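Local structure of ferredoxin-NADP reductase (Neisseria gonorrhoeae MIA_2011_03-10, 5TR9) at residues A[150-155]-A[216-221]. The protein binds FAD and probably catalyses electron transfer between NADP(H) and ferredoxin or flavodoxin. Numbering follows the deposited sequence.
Sequences TVNLIH and QALHTK
Leu218, at the end of helix 213-218, sets its two methyl groups against the side chains of Asn152 and Ile154 on strand 150-157. Leu218 CB points toward the strand, and with CG anti to the carbonyl carbon (chi1 -62°) both methyls come to lie against Asn152. One methyl meets the amide oxygen, with Leu218 CD2 3.5 Å from Asn152 OD1. Leu218 CD1 lies against the stem of the same side chain, 3.8 Å from Asn152 CB. It also reaches the tip of the isoleucine, where Leu218 CD1 and Ile154 CD1 are 4.3 Å apart. His219 then ends the helix in a Schellman motif with positive phi (55°). His219 N bonds back to Gln216 O at 3.2 Å, and that same carbonyl oxygen stands over the centre of the His219 ring. The turn leads the chain to Thr220, whose CB points toward the strand. Thr220 OG1 bonds to Arg186 NH1, and the same NH1 bonds to Asn152 OD1. Arg186 on the neighbouring strand 185-191 thus links the two segments. Asn152 ND2 donates to Thr150 OG1 at 2.9 Å, close to the amide plane. It also bonds to Leu123 O on strand 122-128. Leu218 also touches Val188, while Val151 and Leu153 pack on helix 133-139, so helices flank the parallel sheet, as in the nucleotide-binding domain of this reductase family. Direct contact is apolar or carbon against amide, and the polar link runs through Arg186. Bonds at both ends of the buried Asn152 amide fix its rotation and satisfy its polar atoms beside the leucine methyls.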
loop_
_atom_site.group_PDB
_atom_site.type_symbol
_atom_site.label_atom_id
_atom_site.label_comp_id
_atom_site.label_asym_id
_atom_site.label_seq_id
_atom_site.Cartn_x
_atom_site.Cartn_y
_atom_site.Cartn_z
ATOM N N THR A 150 -11.316 -11.615 9.226
ATOM C CA THR A 150 -11.539 -10.187 9.048
ATOM C C THR A 150 -10.361 -9.621 8.271
ATOM O O THR A 150 -9.259 -10.173 8.297
ATOM C CB THR A 150 -11.688 -9.423 10.386
ATOM O OG1 THR A 150 -10.456 -9.483 11.118
ATOM C CG2 THR A 150 -12.804 -10.004 11.244
ATOM N N VAL A 151 -10.608 -8.526 7.558
ATOM C CA VAL A 151 -9.591 -7.813 6.802
ATOM C C VAL A 151 -9.649 -6.368 7.267
ATOM O O VAL A 151 -10.720 -5.756 7.246
ATOM C CB VAL A 151 -9.821 -7.933 5.285
ATOM C CG1 VAL A 151 -8.792 -7.129 4.541
ATOM C CG2 VAL A 151 -9.751 -9.400 4.859
ATOM N N ASN A 152 -8.521 -5.842 7.736
ATOM C CA ASN A 152 -8.487 -4.578 8.457
ATOM C C ASN A 152 -7.380 -3.719 7.882
ATOM O O ASN A 152 -6.257 -4.194 7.706
ATOM C CB ASN A 152 -8.239 -4.814 9.953
ATOM C CG ASN A 152 -9.201 -5.831 10.549
ATOM O OD1 ASN A 152 -10.304 -5.481 10.966
ATOM N ND2 ASN A 152 -8.799 -7.106 10.568
ATOM N N LEU A 153 -7.687 -2.461 7.587
ATOM C CA LEU A 153 -6.714 -1.564 6.981
ATOM C C LEU A 153 -6.654 -0.291 7.808
ATOM O O LEU A 153 -7.680 0.368 8.011
ATOM C CB LEU A 153 -7.090 -1.268 5.525
ATOM C CG LEU A 153 -6.176 -0.303 4.769
ATOM C CD1 LEU A 153 -4.747 -0.791 4.736
ATOM C CD2 LEU A 153 -6.723 -0.089 3.346
ATOM N N ILE A 154 -5.460 0.040 8.291
ATOM C CA ILE A 154 -5.210 1.249 9.072
ATOM C C ILE A 154 -4.306 2.132 8.222
ATOM O O ILE A 154 -3.164 1.747 7.925
ATOM C CB ILE A 154 -4.552 0.930 10.428
ATOM C CG1 ILE A 154 -5.452 0.092 11.351
ATOM C CG2 ILE A 154 -4.205 2.234 11.160
ATOM C CD1 ILE A 154 -5.670 -1.347 10.965
ATOM N N HIS A 155 -4.805 3.308 7.807
ATOM C CA HIS A 155 -4.030 4.223 6.959
ATOM C C HIS A 155 -3.692 5.489 7.740
ATOM O O HIS A 155 -4.584 6.295 8.040
ATOM C CB HIS A 155 -4.785 4.578 5.676
ATOM C CG HIS A 155 -3.957 5.352 4.688
ATOM N ND1 HIS A 155 -4.513 6.218 3.768
ATOM C CD2 HIS A 155 -2.617 5.385 4.478
ATOM C CE1 HIS A 155 -3.551 6.738 3.023
ATOM N NE2 HIS A 155 -2.391 6.252 3.436
ATOM N N GLN A 216 -9.144 -1.639 19.802
ATOM C CA GLN A 216 -10.469 -1.145 20.168
ATOM C C GLN A 216 -11.233 -0.630 18.950
ATOM O O GLN A 216 -12.447 -0.856 18.832
ATOM C CB GLN A 216 -10.340 -0.058 21.234
ATOM C CG GLN A 216 -10.053 -0.625 22.619
ATOM C CD GLN A 216 -9.630 0.431 23.627
ATOM O OE1 GLN A 216 -9.839 1.630 23.419
ATOM N NE2 GLN A 216 -9.024 -0.013 24.726
ATOM N N ALA A 217 -10.541 0.055 18.034
ATOM C CA ALA A 217 -11.198 0.578 16.838
ATOM C C ALA A 217 -11.698 -0.543 15.936
ATOM O O ALA A 217 -12.718 -0.382 15.250
ATOM C CB ALA A 217 -10.245 1.493 16.068
ATOM N N LEU A 218 -11.003 -1.683 15.929
ATOM C CA LEU A 218 -11.382 -2.832 15.116
ATOM C C LEU A 218 -12.410 -3.729 15.786
ATOM O O LEU A 218 -12.990 -4.581 15.103
ATOM C CB LEU A 218 -10.148 -3.671 14.770
ATOM C CG LEU A 218 -9.086 -2.943 13.939
ATOM C CD1 LEU A 218 -7.894 -3.858 13.658
ATOM C CD2 LEU A 218 -9.671 -2.422 12.609
ATOM N N HIS A 219 -12.635 -3.573 17.092
ATOM C CA HIS A 219 -13.549 -4.438 17.844
ATOM C C HIS A 219 -13.168 -5.907 17.680
ATOM O O HIS A 219 -14.025 -6.789 17.616
ATOM C CB HIS A 219 -15.003 -4.207 17.436
ATOM C CG HIS A 219 -15.423 -2.773 17.504
ATOM N ND1 HIS A 219 -15.733 -2.145 18.692
ATOM C CD2 HIS A 219 -15.581 -1.842 16.533
ATOM C CE1 HIS A 219 -16.070 -0.891 18.449
ATOM N NE2 HIS A 219 -15.985 -0.681 17.148
ATOM N N THR A 220 -11.863 -6.160 17.607
ATOM C CA THR A 220 -11.306 -7.494 17.422
ATOM C C THR A 220 -10.059 -7.594 18.282
ATOM O O THR A 220 -9.128 -6.804 18.102
ATOM C CB THR A 220 -10.947 -7.750 15.950
ATOM O OG1 THR A 220 -12.112 -7.601 15.131
ATOM C CG2 THR A 220 -10.377 -9.152 15.768
ATOM N N LYS A 221 -10.039 -8.547 19.212
ATOM C CA LYS A 221 -8.837 -8.767 20.005
ATOM C C LYS A 221 -7.707 -9.246 19.102
ATOM O O LYS A 221 -7.896 -10.140 18.271
ATOM C CB LYS A 221 -9.102 -9.786 21.113
#